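Local coordinates for protein TRAP dicarboxylate transporter-DctP subunit (Rhodobacter sphaeroides, PDB 4PE3) that probably captures a small organic solute, perhaps a carboxylate, in the periplasm and hands it to the membrane permease of a TRAP transporter, at residues Val149-Leu154 and Ser239-Glu244; Asn43-Leu48 and Gln272-Thr277; Asn111-Trp116 and Glu178-Asn183; Gln145-Ser150 and Glu265-Phe270; Phe33-Ser38 and Gly91-Thr96. All blocks are in the same frame, centred on the assembly; numbering follows the deposited sequence.

Contact 1: residues Val149-Leu154 and Ser239-Glu244; sequences VSTPGL and SLPLVE
The hydroxyl of Thr151 is gripped from two sides. OG1 gives its hydrogen to the carbonyl of Pro241 (Thr151 OG1 to Pro241 O 2.8 Å), approaching in the carbonyl plane. It also accepts from the backbone two residues on, with Gly153 N to Thr151 OG1 at 2.9 Å. This second bond is an ST turn. OG1 stands anti to the backbone N of Thr151 (chi1 -180°), the setting that lets it serve both partners. Just before this, the two chains pair as antiparallel strands. Ser150 and Val243 are the hydrogen-bonded pair, with Ser150 N to Val243 O at 2.8 Å and Val243 N to Ser150 O at 3.0 Å. Beyond it strand 144-150 ends, and 239-242 runs in as loop toward strand 243-248. Two connections leaving one sheet side by side are consistent with the hinge segments that link the lobes of periplasmic binding proteins. Apolar groups fill the rest. Val149 CG2 presses on Leu242 CG at 3.3 Å, tighter than normal van der Waals contact, the two side chains crossing at about a right angle. Pro152 CD lies on Val243 CG2. At the far end Leu154 CB meets Leu240 CD1 at 3.8 Å, again nearly crosswise, while Leu240 CD2 leans on the Thr151 hydroxyl. Met122 of helix 119-128 touches Val149, Thr151 and Leu240.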
# COMPACT_ATOMS: atom_id res chain seq x y z
N VAL A 149 5.62 -2.08 -9.00
CA VAL A 149 4.95 -1.85 -7.74
C VAL A 149 5.01 -3.08 -6.85
O VAL A 149 5.11 -4.22 -7.32
CB VAL A 149 3.46 -1.41 -8.01
CG1 VAL A 149 2.60 -2.59 -8.43
CG2 VAL A 149 2.90 -0.74 -6.80
N SER A 150 4.96 -2.84 -5.54
CA SER A 150 4.77 -3.90 -4.57
C SER A 150 3.92 -3.33 -3.46
O SER A 150 3.47 -2.21 -3.53
CB SER A 150 6.13 -4.34 -4.06
OG SER A 150 6.90 -3.24 -3.60
N THR A 151 3.68 -4.13 -2.42
CA THR A 151 2.95 -3.64 -1.26
C THR A 151 3.30 -4.42 0.02
O THR A 151 3.57 -5.60 -0.04
CB THR A 151 1.42 -3.73 -1.53
OG1 THR A 151 0.69 -3.24 -0.40
CG2 THR A 151 1.03 -5.15 -1.80
N PRO A 152 3.26 -3.74 1.17
CA PRO A 152 3.33 -4.48 2.43
C PRO A 152 1.98 -5.10 2.83
O PRO A 152 1.88 -5.71 3.90
CB PRO A 152 3.73 -3.41 3.44
CG PRO A 152 3.13 -2.15 2.86
CD PRO A 152 3.29 -2.28 1.38
N GLY A 153 0.95 -4.91 2.01
CA GLY A 153 -0.29 -5.65 2.18
C GLY A 153 -1.55 -4.82 2.33
O GLY A 153 -1.51 -3.68 2.80
N LEU A 154 -2.66 -5.39 1.90
CA LEU A 154 -3.97 -4.83 2.21
C LEU A 154 -4.22 -5.05 3.70
O LEU A 154 -4.12 -6.20 4.19
CB LEU A 154 -5.04 -5.53 1.39
CG LEU A 154 -6.48 -5.19 1.71
CD1 LEU A 154 -6.77 -3.71 1.53
CD2 LEU A 154 -7.40 -6.07 0.87
N SER A 239 -7.08 0.36 3.25
CA SER A 239 -5.68 0.77 3.23
C SER A 239 -4.79 -0.28 2.57
O SER A 239 -4.69 -1.41 3.06
CB SER A 239 -5.18 1.04 4.63
OG SER A 239 -3.82 1.46 4.53
N LEU A 240 -4.15 0.07 1.47
CA LEU A 240 -3.30 -0.83 0.73
C LEU A 240 -2.14 0.00 0.18
O LEU A 240 -2.22 0.53 -0.94
CB LEU A 240 -4.10 -1.50 -0.40
CG LEU A 240 -3.53 -2.80 -0.99
CD1 LEU A 240 -4.60 -3.53 -1.83
CD2 LEU A 240 -2.31 -2.51 -1.81
N PRO A 241 -1.07 0.18 0.97
CA PRO A 241 -0.01 1.10 0.56
C PRO A 241 0.80 0.63 -0.65
O PRO A 241 1.11 -0.55 -0.81
CB PRO A 241 0.89 1.17 1.80
CG PRO A 241 0.04 0.70 2.94
CD PRO A 241 -0.93 -0.28 2.36
N LEU A 242 1.16 1.58 -1.50
CA LEU A 242 1.98 1.34 -2.69
C LEU A 242 3.45 1.53 -2.34
O LEU A 242 3.84 2.58 -1.84
CB LEU A 242 1.58 2.31 -3.81
CG LEU A 242 2.08 2.08 -5.22
CD1 LEU A 242 1.26 2.82 -6.26
CD2 LEU A 242 3.52 2.53 -5.32
N VAL A 243 4.23 0.48 -2.58
CA VAL A 243 5.68 0.56 -2.47
C VAL A 243 6.25 0.52 -3.88
O VAL A 243 5.93 -0.36 -4.69
CB VAL A 243 6.23 -0.59 -1.60
CG1 VAL A 243 7.69 -0.80 -1.82
CG2 VAL A 243 5.94 -0.27 -0.16
N GLU A 244 7.00 1.56 -4.22
CA GLU A 244 7.58 1.64 -5.56
C GLU A 244 8.99 1.07 -5.58
O GLU A 244 9.74 1.20 -4.59
CB GLU A 244 7.65 3.10 -6.03
CG GLU A 244 8.55 4.01 -5.20
CD GLU A 244 8.58 5.43 -5.73
OE1 GLU A 244 7.78 6.26 -5.26
OE2 GLU A 244 9.41 5.74 -6.63

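Contact 2: residues Asn43-Leu48 and Gln272-Thr277; sequences NPNFEL and QTQIDT
Leu48 and Thr277 reach toward each other tip to tip, with Leu48 CD2 at 3.8 Å from Thr277 OG1. The other methyl of Leu48, CD1, rests against the aliphatic part of Gln274, at 4.0 Å from Gln274 CG. This leucine supplies most of the tight part of the contact. The one polar bond lies beside it. Gln274 NE2 donates to Asn45 OD1 at 2.9 Å, and the bond is bent. The oxygen lies close to the amide plane of Gln274. The donor, however, sits well above the carbonyl plane of Asn45, and the two amides are turned 67° against each other. Gln274 reaches across because CG is anti to its backbone N (chi1 176°) and the chain runs on extended. The segments are the first turn of helix 44-59 and a middle part of helix 257-291. They run roughly antiparallel, 143° apart, with their axes 10.5 Å away at the closest. Asn43 is the N-cap of the shorter helix, and its OD1 accepts from Phe46 N and more weakly from Asn45 N. Toward solvent the contact thins out. Thr273 gives only a methyl, CG2, at 4.2 Å from Leu48 CD2, and its OG1 bonds back to Ile269 O. Thr273 O in turn takes both the backbone N and the hydroxyl of Thr277, from opposite faces of its plane.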
# COMPACT_ATOMS: atom_id res chain seq x y z
N ASN A 43 13.26 -6.59 9.37
CA ASN A 43 11.86 -6.44 9.00
C ASN A 43 11.48 -7.44 7.90
O ASN A 43 12.28 -7.73 7.00
CB ASN A 43 11.63 -4.97 8.58
CG ASN A 43 10.34 -4.73 7.88
OD1 ASN A 43 10.15 -5.19 6.77
ND2 ASN A 43 9.45 -3.96 8.50
N PRO A 44 10.29 -8.03 7.99
CA PRO A 44 9.97 -9.13 7.08
C PRO A 44 9.86 -8.66 5.62
O PRO A 44 10.09 -9.44 4.68
CB PRO A 44 8.64 -9.67 7.62
CG PRO A 44 8.08 -8.54 8.43
CD PRO A 44 9.26 -7.83 9.01
N ASN A 45 9.50 -7.40 5.42
CA ASN A 45 9.40 -6.88 4.07
C ASN A 45 10.79 -6.59 3.51
O ASN A 45 11.03 -6.81 2.34
CB ASN A 45 8.47 -5.67 4.05
CG ASN A 45 7.02 -6.06 4.29
OD1 ASN A 45 6.52 -6.99 3.67
ND2 ASN A 45 6.37 -5.38 5.22
N PHE A 46 11.70 -6.11 4.34
CA PHE A 46 13.09 -6.00 3.93
C PHE A 46 13.59 -7.35 3.45
O PHE A 46 14.21 -7.49 2.40
CB PHE A 46 13.98 -5.51 5.06
CG PHE A 46 15.39 -5.32 4.63
CD1 PHE A 46 15.77 -4.16 3.95
CD2 PHE A 46 16.35 -6.30 4.86
CE1 PHE A 46 17.07 -3.98 3.52
CE2 PHE A 46 17.65 -6.13 4.44
CZ PHE A 46 18.01 -4.96 3.76
N GLU A 47 13.35 -8.39 4.25
CA GLU A 47 13.79 -9.73 3.83
C GLU A 47 13.20 -10.19 2.50
O GLU A 47 13.90 -10.79 1.67
CB GLU A 47 13.49 -10.75 4.93
CG GLU A 47 14.41 -10.63 6.11
CD GLU A 47 15.83 -10.88 5.69
OE1 GLU A 47 16.09 -11.93 5.05
OE2 GLU A 47 16.66 -10.03 5.95
N LEU A 48 11.93 -9.89 2.28
CA LEU A 48 11.29 -10.24 1.02
C LEU A 48 11.91 -9.47 -0.15
O LEU A 48 11.95 -9.98 -1.28
CB LEU A 48 9.77 -10.00 1.09
CG LEU A 48 8.97 -11.08 1.85
CD1 LEU A 48 7.57 -10.58 2.28
CD2 LEU A 48 8.84 -12.31 1.00
N GLN A 272 5.19 -10.63 -6.63
CA GLN A 272 4.30 -11.77 -6.46
C GLN A 272 4.67 -12.62 -5.24
O GLN A 272 3.80 -13.11 -4.53
CB GLN A 272 4.29 -12.61 -7.73
CG GLN A 272 3.61 -11.91 -8.90
CD GLN A 272 2.12 -11.75 -8.65
OE1 GLN A 272 1.42 -12.74 -8.41
NE2 GLN A 272 1.63 -10.50 -8.64
N THR A 273 5.96 -12.78 -4.99
CA THR A 273 6.41 -13.54 -3.83
C THR A 273 5.96 -12.84 -2.56
O THR A 273 5.53 -13.49 -1.59
CB THR A 273 7.94 -13.70 -3.83
OG1 THR A 273 8.33 -14.38 -5.03
CG2 THR A 273 8.43 -14.48 -2.60
N GLN A 274 6.09 -11.52 -2.53
CA GLN A 274 5.66 -10.73 -1.39
C GLN A 274 4.15 -10.85 -1.18
O GLN A 274 3.69 -11.15 -0.08
CB GLN A 274 6.06 -9.27 -1.55
CG GLN A 274 5.56 -8.36 -0.43
CD GLN A 274 6.28 -7.03 -0.40
OE1 GLN A 274 6.36 -6.35 -1.40
NE2 GLN A 274 6.78 -6.65 0.77
N ILE A 275 3.36 -10.66 -2.23
CA ILE A 275 1.91 -10.74 -2.08
C ILE A 275 1.49 -12.12 -1.61
O ILE A 275 0.63 -12.24 -0.75
CB ILE A 275 1.21 -10.30 -3.36
CG1 ILE A 275 1.28 -8.77 -3.41
CG2 ILE A 275 -0.23 -10.81 -3.41
CD1 ILE A 275 1.51 -8.24 -4.74
N ASP A 276 2.09 -13.17 -2.16
CA ASP A 276 1.69 -14.52 -1.80
C ASP A 276 2.13 -14.84 -0.37
O ASP A 276 1.40 -15.50 0.38
CB ASP A 276 2.26 -15.54 -2.81
CG ASP A 276 1.66 -15.39 -4.20
OD1 ASP A 276 0.63 -14.69 -4.35
OD2 ASP A 276 2.22 -16.00 -5.14
N THR A 277 3.28 -14.34 0.05
CA THR A 277 3.74 -14.57 1.42
C THR A 277 2.81 -13.88 2.42
O THR A 277 2.41 -14.46 3.43
CB THR A 277 5.19 -14.07 1.60
OG1 THR A 277 6.06 -14.84 0.76
CG2 THR A 277 5.67 -14.21 3.03

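Contact 3: residues Asn111-Trp116 and Glu178-Asn183; sequences NPVGAW and EGLIAN
Val113, Leu180 and Ile181 bury the most surface here, and one methyl group joins them. Val113 CG2 points between the two residues that open helix 180-187. It is 3.5 Å from Ile181 CG1 and 3.7 Å from Leu180 CG. The valine and the isoleucine cross at about a right angle, whereas the valine and the leucine slide past each other in opposite directions. Leu180 runs out toward the loop because its CG is anti to the backbone N (chi1 -175°). Its CD2 then lies 3.7 Å from Asn111 O. The Ile181 side chain touches through CG1, with its backbone close behind. Val113 is the second residue of a type II beta turn from Pro112 to Ala115, closed by Ala115 N to Pro112 O at 3.0 Å. Gly114 follows it with the positive phi of that turn. The turn, in the loop between helices 104-110 and 119-128, directs the valine toward the start of helix 180-187. With an alanine in place of Leu180, Val113 CG2 would probably lose most of its cover on that side and a gap would open over Asn111 O. The polar groups of the loop look elsewhere: Val113 O accepts from Trp316 NE1, and the amide of Asn111 bonds to Leu240 N and Ser239 OG. No hydrogen bond crosses between 111-116 and 178-183, which implies a contact held by shape and dispersion.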
# COMPACT_ATOMS: atom_id res chain seq x y z
N ASN A 111 -2.03 5.53 -1.76
CA ASN A 111 -3.06 4.83 -0.98
C ASN A 111 -4.39 5.52 -1.14
O ASN A 111 -4.80 6.32 -0.28
CB ASN A 111 -2.64 4.76 0.49
CG ASN A 111 -3.34 3.64 1.25
OD1 ASN A 111 -4.18 2.93 0.73
ND2 ASN A 111 -2.96 3.47 2.52
N PRO A 112 -5.05 5.27 -2.26
CA PRO A 112 -6.36 5.87 -2.49
C PRO A 112 -7.38 5.12 -1.66
O PRO A 112 -7.87 4.06 -2.05
CB PRO A 112 -6.58 5.68 -3.98
CG PRO A 112 -5.78 4.46 -4.33
CD PRO A 112 -4.60 4.45 -3.40
N VAL A 113 -7.57 5.63 -0.46
CA VAL A 113 -8.30 4.93 0.59
C VAL A 113 -9.63 4.43 0.07
O VAL A 113 -10.42 5.19 -0.49
CB VAL A 113 -8.49 5.88 1.78
CG1 VAL A 113 -9.39 5.26 2.83
CG2 VAL A 113 -7.15 6.28 2.39
N GLY A 114 -9.85 3.13 0.19
CA GLY A 114 -11.11 2.51 -0.17
C GLY A 114 -11.19 1.92 -1.57
O GLY A 114 -12.14 1.24 -1.94
N ALA A 115 -10.18 2.18 -2.39
CA ALA A 115 -10.23 1.71 -3.77
C ALA A 115 -10.13 0.20 -3.93
O ALA A 115 -10.67 -0.35 -4.88
CB ALA A 115 -9.12 2.37 -4.57
N TRP A 116 -9.40 -0.46 -3.03
CA TRP A 116 -8.96 -1.83 -3.28
C TRP A 116 -9.50 -2.85 -2.27
O TRP A 116 -9.63 -2.55 -1.08
CB TRP A 116 -7.42 -1.92 -3.28
CG TRP A 116 -6.74 -0.86 -4.09
CD1 TRP A 116 -5.79 0.02 -3.66
CD2 TRP A 116 -6.96 -0.56 -5.47
NE1 TRP A 116 -5.42 0.85 -4.67
CE2 TRP A 116 -6.09 0.50 -5.81
CE3 TRP A 116 -7.79 -1.10 -6.46
CZ2 TRP A 116 -6.05 1.05 -7.07
CZ3 TRP A 116 -7.73 -0.55 -7.74
CH2 TRP A 116 -6.86 0.51 -8.03
N GLU A 178 -4.36 10.47 10.63
CA GLU A 178 -4.58 11.80 10.09
C GLU A 178 -4.57 11.80 8.58
O GLU A 178 -3.76 11.10 7.97
CB GLU A 178 -3.40 12.67 10.53
CG GLU A 178 -3.71 14.02 11.01
CD GLU A 178 -2.58 14.55 11.86
OE1 GLU A 178 -1.66 15.21 11.34
OE2 GLU A 178 -2.60 14.28 13.05
N GLY A 179 -5.41 12.63 7.96
CA GLY A 179 -5.43 12.75 6.52
C GLY A 179 -6.55 11.97 5.85
O GLY A 179 -7.67 11.88 6.35
N LEU A 180 -6.24 11.39 4.70
CA LEU A 180 -7.27 10.81 3.86
C LEU A 180 -8.00 9.66 4.56
O LEU A 180 -9.21 9.52 4.41
CB LEU A 180 -6.68 10.37 2.53
CG LEU A 180 -7.67 9.83 1.49
CD1 LEU A 180 -8.73 10.86 1.12
CD2 LEU A 180 -6.87 9.39 0.26
N ILE A 181 -7.31 8.84 5.34
CA ILE A 181 -8.01 7.76 6.05
C ILE A 181 -9.07 8.32 7.00
O ILE A 181 -10.23 7.93 6.93
CB ILE A 181 -7.06 6.81 6.80
CG1 ILE A 181 -6.20 6.07 5.78
CG2 ILE A 181 -7.84 5.82 7.64
CD1 ILE A 181 -5.01 5.33 6.39
N ALA A 182 -8.69 9.22 7.90
CA ALA A 182 -9.66 9.84 8.78
C ALA A 182 -10.78 10.54 8.00
O ALA A 182 -11.96 10.45 8.39
CB ALA A 182 -9.00 10.82 9.73
N ASN A 183 -10.42 11.24 6.92
CA ASN A 183 -11.41 12.01 6.18
C ASN A 183 -12.43 11.12 5.50
O ASN A 183 -13.61 11.47 5.46
CB ASN A 183 -10.72 12.94 5.19
CG ASN A 183 -9.95 14.05 5.88
OD1 ASN A 183 -10.20 14.36 7.04
ND2 ASN A 183 -9.00 14.65 5.17

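Contact 4: residues Gln145-Ser150 and Glu265-Phe270; sequences QFIGVS and EAQKIF
Gln267 makes most of the contact with strand 144-150. Nearest its backbone, CB touches the methyl Ile147 CG2 at 4.0 Å. The chain is bent at the next bond (chi2 -76°), which swings the amide along the strand and over Gly148. There Gln267 CD lies 3.6 Å and OE1 3.4 Å from Gly148 CA. A beta carbon at Gly148 would run into OE1, so the bare backbone is what lets the amide settle. The other arm, Gln267 NE2, bonds to Val149 O at 2.9 Å. The N-H points straight at the oxygen (164°), and the oxygen lies in the amide plane. Relative to the carbonyl of Val149, though, the donor lies far above the plane, 72° out of it. Gln271 NE2 is a second donor to Val149 O. Lys268 turns aside to a salt bridge with Glu127. Phe270 closes the contact one turn on: its CE2 is 3.6 Å from Ser150 CB and, at the same distance, from Ser150 OG, set obliquely to the ring. Segment 265-270 runs nearly along 145-150, their axes 8.0 Å apart at the closest. Strand 144-150 lies at one edge of the five-stranded sheet. It carries a classic beta bulge where Ile147 and Gly148 both face Val245, right beside Gln267. Two glutamine amides of the helix thus serve a buried carbonyl just after the bulge, which implies that the helix is held to the sheet by polar bonds to one carbonyl as well as by packing.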
# COMPACT_ATOMS: atom_id res chain seq x y z
N GLN A 145 13.15 6.44 -12.90
CA GLN A 145 12.29 5.57 -13.68
C GLN A 145 11.57 4.64 -12.71
O GLN A 145 12.21 4.02 -11.86
CB GLN A 145 13.12 4.73 -14.64
CG GLN A 145 12.25 3.85 -15.51
CD GLN A 145 11.45 4.66 -16.51
OE1 GLN A 145 11.70 5.86 -16.73
NE2 GLN A 145 10.47 4.01 -17.13
N PHE A 146 10.25 4.56 -12.81
CA PHE A 146 9.43 3.61 -12.03
C PHE A 146 9.52 2.25 -12.70
O PHE A 146 9.19 2.11 -13.87
CB PHE A 146 7.97 4.10 -11.97
CG PHE A 146 7.03 3.13 -11.31
CD1 PHE A 146 7.04 2.98 -9.95
CD2 PHE A 146 6.13 2.39 -12.05
CE1 PHE A 146 6.17 2.10 -9.33
CE2 PHE A 146 5.24 1.52 -11.43
CZ PHE A 146 5.27 1.38 -10.08
N ILE A 147 10.05 1.26 -11.99
CA ILE A 147 10.18 -0.09 -12.52
C ILE A 147 8.90 -0.91 -12.28
O ILE A 147 8.35 -1.48 -13.21
CB ILE A 147 11.38 -0.83 -11.91
CG1 ILE A 147 12.66 -0.07 -12.25
CG2 ILE A 147 11.46 -2.27 -12.42
CD1 ILE A 147 13.84 -0.45 -11.39
N GLY A 148 8.44 -0.97 -11.03
CA GLY A 148 7.22 -1.68 -10.73
C GLY A 148 6.79 -1.51 -9.29
O GLY A 148 7.47 -0.90 -8.47
N VAL A 149 5.62 -2.08 -9.00
CA VAL A 149 4.95 -1.85 -7.74
C VAL A 149 5.01 -3.08 -6.85
O VAL A 149 5.11 -4.22 -7.32
CB VAL A 149 3.46 -1.41 -8.01
CG1 VAL A 149 2.60 -2.59 -8.43
CG2 VAL A 149 2.90 -0.74 -6.80
N SER A 150 4.96 -2.84 -5.54
CA SER A 150 4.77 -3.90 -4.57
C SER A 150 3.92 -3.33 -3.46
O SER A 150 3.47 -2.21 -3.53
CB SER A 150 6.13 -4.34 -4.06
OG SER A 150 6.90 -3.24 -3.60
N GLU A 265 11.18 -8.12 -14.90
CA GLU A 265 10.75 -9.47 -14.58
C GLU A 265 11.10 -9.81 -13.13
O GLU A 265 10.26 -10.35 -12.39
CB GLU A 265 11.40 -10.47 -15.53
CG GLU A 265 10.88 -11.89 -15.42
CD GLU A 265 11.52 -12.85 -16.41
OE1 GLU A 265 11.29 -14.07 -16.28
OE2 GLU A 265 12.25 -12.38 -17.33
N ALA A 266 12.33 -9.49 -12.72
CA ALA A 266 12.76 -9.72 -11.34
C ALA A 266 11.85 -9.00 -10.36
O ALA A 266 11.48 -9.54 -9.31
CB ALA A 266 14.21 -9.27 -11.15
N GLN A 267 11.49 -7.77 -10.69
CA GLN A 267 10.62 -6.97 -9.85
C GLN A 267 9.26 -7.63 -9.71
O GLN A 267 8.69 -7.65 -8.62
CB GLN A 267 10.49 -5.54 -10.41
CG GLN A 267 9.90 -4.54 -9.42
CD GLN A 267 8.40 -4.69 -9.24
OE1 GLN A 267 7.68 -5.03 -10.17
NE2 GLN A 267 7.94 -4.45 -8.03
N LYS A 268 8.73 -8.13 -10.82
CA LYS A 268 7.43 -8.81 -10.83
C LYS A 268 7.49 -10.06 -9.95
O LYS A 268 6.54 -10.37 -9.22
CB LYS A 268 7.05 -9.20 -12.26
CG LYS A 268 5.70 -9.86 -12.41
CD LYS A 268 4.58 -8.90 -12.06
CE LYS A 268 3.23 -9.55 -12.24
NZ LYS A 268 2.15 -8.63 -11.83
N ILE A 269 8.60 -10.77 -10.00
CA ILE A 269 8.76 -11.96 -9.16
C ILE A 269 8.78 -11.57 -7.68
O ILE A 269 8.12 -12.20 -6.86
CB ILE A 269 10.02 -12.76 -9.53
CG1 ILE A 269 9.86 -13.38 -10.91
CG2 ILE A 269 10.29 -13.85 -8.50
CD1 ILE A 269 11.18 -13.85 -11.51
N PHE A 270 9.54 -10.53 -7.34
CA PHE A 270 9.54 -10.02 -5.98
C PHE A 270 8.12 -9.64 -5.55
O PHE A 270 7.65 -10.03 -4.48
CB PHE A 270 10.51 -8.82 -5.86
CG PHE A 270 10.14 -7.83 -4.80
CD1 PHE A 270 10.08 -8.19 -3.46
CD2 PHE A 270 9.86 -6.52 -5.14
CE1 PHE A 270 9.74 -7.28 -2.50
CE2 PHE A 270 9.51 -5.60 -4.17
CZ PHE A 270 9.44 -5.97 -2.85

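Contact 5: residues Phe33-Ser38 and Gly91-Thr96; sequences FRFQSS and GHITDT
Phe35 lies flat over Gly91 where strands 32-37 and 91-95 run side by side, in parallel. They are neighbours in the five-stranded sheet ordered 65-69, 32-37, 91-95, 243-248, 144-150, the topology of type II periplasmic binding proteins. Four backbone hydrogen bonds join them: Gly91 N to Arg34 O, Gln36 N to Gly91 O, Ile93 N to Gln36 O at 3.0 Å, and Ser38 N to Ile93 O at 2.9 Å. CA-H...O contacts add to these, among them Phe35 CA to Gly91 O at 3.3 Å. The aromatic contact is a CH-pi interaction, the ring laid over Gly91 by Phe35 CG standing anti to the carbonyl carbon (chi1 -85°). Gly91 CA sits 3.7 Å from the centroid of the Phe35 ring, only 7° off its normal. A side chain on Gly91 would strike the ring. A serine in place of Phe35 would probably leave Gly91 CA uncovered and open a gap beside Ile93, whose CG1 is 4.2 Å from Phe35 CD2. The polar side chains of the other face bond beyond the pair: Gln36 to Ile74 N and Val75 O, His92 to Thr80 and Glu244. Where the strands end, Ser38 CB touches Thr94 OG1 at 3.3 Å.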
# COMPACT_ATOMS: atom_id res chain seq x y z
N PHE A 33 24.08 -1.89 -8.91
CA PHE A 33 23.19 -0.80 -8.51
C PHE A 33 22.80 -0.92 -7.04
O PHE A 33 22.24 -1.93 -6.62
CB PHE A 33 21.89 -0.84 -9.30
CG PHE A 33 22.06 -0.69 -10.80
CD1 PHE A 33 22.90 0.27 -11.35
CD2 PHE A 33 21.34 -1.52 -11.65
CE1 PHE A 33 23.01 0.39 -12.73
CE2 PHE A 33 21.47 -1.40 -13.02
CZ PHE A 33 22.30 -0.46 -13.55
N ARG A 34 23.00 0.15 -6.29
CA ARG A 34 22.67 0.19 -4.87
C ARG A 34 21.27 0.78 -4.66
O ARG A 34 20.99 1.91 -5.11
CB ARG A 34 23.71 1.04 -4.14
CG ARG A 34 25.11 0.86 -4.71
CD ARG A 34 26.00 2.02 -4.32
NE ARG A 34 26.45 1.91 -2.94
CZ ARG A 34 26.48 2.91 -2.06
NH1 ARG A 34 26.08 4.13 -2.39
NH2 ARG A 34 26.92 2.68 -0.83
N PHE A 35 20.39 0.01 -4.04
CA PHE A 35 19.03 0.41 -3.75
C PHE A 35 18.81 0.56 -2.26
O PHE A 35 19.22 -0.32 -1.50
CB PHE A 35 18.06 -0.65 -4.24
CG PHE A 35 17.69 -0.53 -5.67
CD1 PHE A 35 18.65 -0.63 -6.67
CD2 PHE A 35 16.36 -0.34 -6.03
CE1 PHE A 35 18.28 -0.53 -7.99
CE2 PHE A 35 16.01 -0.24 -7.36
CZ PHE A 35 16.97 -0.32 -8.33
N GLN A 36 18.21 1.64 -1.81
CA GLN A 36 17.86 1.80 -0.42
C GLN A 36 16.39 1.50 -0.17
O GLN A 36 15.51 1.97 -0.91
CB GLN A 36 18.19 3.19 0.06
CG GLN A 36 18.11 3.26 1.56
CD GLN A 36 18.55 4.56 2.13
OE1 GLN A 36 19.75 4.85 2.20
NE2 GLN A 36 17.59 5.39 2.53
N SER A 37 16.11 0.70 0.84
CA SER A 37 14.76 0.31 1.25
C SER A 37 14.21 1.35 2.20
O SER A 37 14.95 2.08 2.83
CB SER A 37 14.86 -1.04 1.95
OG SER A 37 13.56 -1.48 2.35
N SER A 38 12.89 1.38 2.33
CA SER A 38 12.26 2.11 3.44
C SER A 38 12.16 1.27 4.73
O SER A 38 11.74 1.76 5.77
CB SER A 38 10.86 2.59 3.02
OG SER A 38 10.10 1.48 2.60
N GLY A 91 18.82 3.42 -6.71
CA GLY A 91 17.38 3.22 -6.70
C GLY A 91 16.85 3.15 -5.30
O GLY A 91 17.60 3.29 -4.32
N HIS A 92 15.55 2.95 -5.20
CA HIS A 92 14.90 2.71 -3.90
C HIS A 92 13.74 1.76 -4.00
O HIS A 92 13.19 1.52 -5.10
CB HIS A 92 14.49 4.03 -3.20
CG HIS A 92 13.46 4.86 -3.93
ND1 HIS A 92 13.30 6.19 -3.64
CD2 HIS A 92 12.52 4.54 -4.85
CE1 HIS A 92 12.31 6.68 -4.39
NE2 HIS A 92 11.84 5.70 -5.14
N ILE A 93 13.40 1.18 -2.86
CA ILE A 93 12.17 0.41 -2.70
C ILE A 93 11.52 1.08 -1.52
O ILE A 93 11.96 0.91 -0.38
CB ILE A 93 12.45 -1.09 -2.42
CG1 ILE A 93 13.31 -1.71 -3.51
CG2 ILE A 93 11.11 -1.81 -2.28
CD1 ILE A 93 13.64 -3.18 -3.30
N THR A 94 10.49 1.90 -1.76
CA THR A 94 10.02 2.79 -0.71
C THR A 94 8.53 3.14 -0.81
O THR A 94 7.89 2.87 -1.81
CB THR A 94 10.87 4.08 -0.69
OG1 THR A 94 10.65 4.77 0.55
CG2 THR A 94 10.51 4.99 -1.86
N ASP A 95 8.04 3.73 0.26
CA ASP A 95 6.64 4.08 0.41
C ASP A 95 6.43 5.38 -0.32
O ASP A 95 6.91 6.43 0.10
CB ASP A 95 6.38 4.28 1.91
CG ASP A 95 4.92 4.46 2.26
OD1 ASP A 95 4.18 5.13 1.51
OD2 ASP A 95 4.53 3.95 3.33
N THR A 96 5.68 5.32 -1.41
CA THR A 96 5.45 6.50 -2.26
C THR A 96 4.72 7.62 -1.50
O THR A 96 4.87 8.79 -1.83
CB THR A 96 4.69 6.08 -3.53
OG1 THR A 96 5.48 5.11 -4.23
CG2 THR A 96 4.38 7.26 -4.46

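From the N terminus, 33-38 opens contact 5 and 43-48 opens contact 2. Contact 5 closes first, at 91-96, joining two sheet strands, and so crosses contact 2. Next 111-116 opens contact 3, and strand 144-150 with the residues after it opens contacts 4 and 1, which share Val149 and Ser150. Contact 3 closes at 178-183, crossing both. Contact 1 closes at 239-244, contact 4 at 265-270 and contact 2 last, at 272-277. Contacts 1, 3 and 4 thus lie within the span of contact 2. Long helix 257-291 ties an edge strand to helix 44-59 through contacts 4 and 2. Asn111 links contact 3 to contact 1, and Glu244 links contact 1 to contact 5.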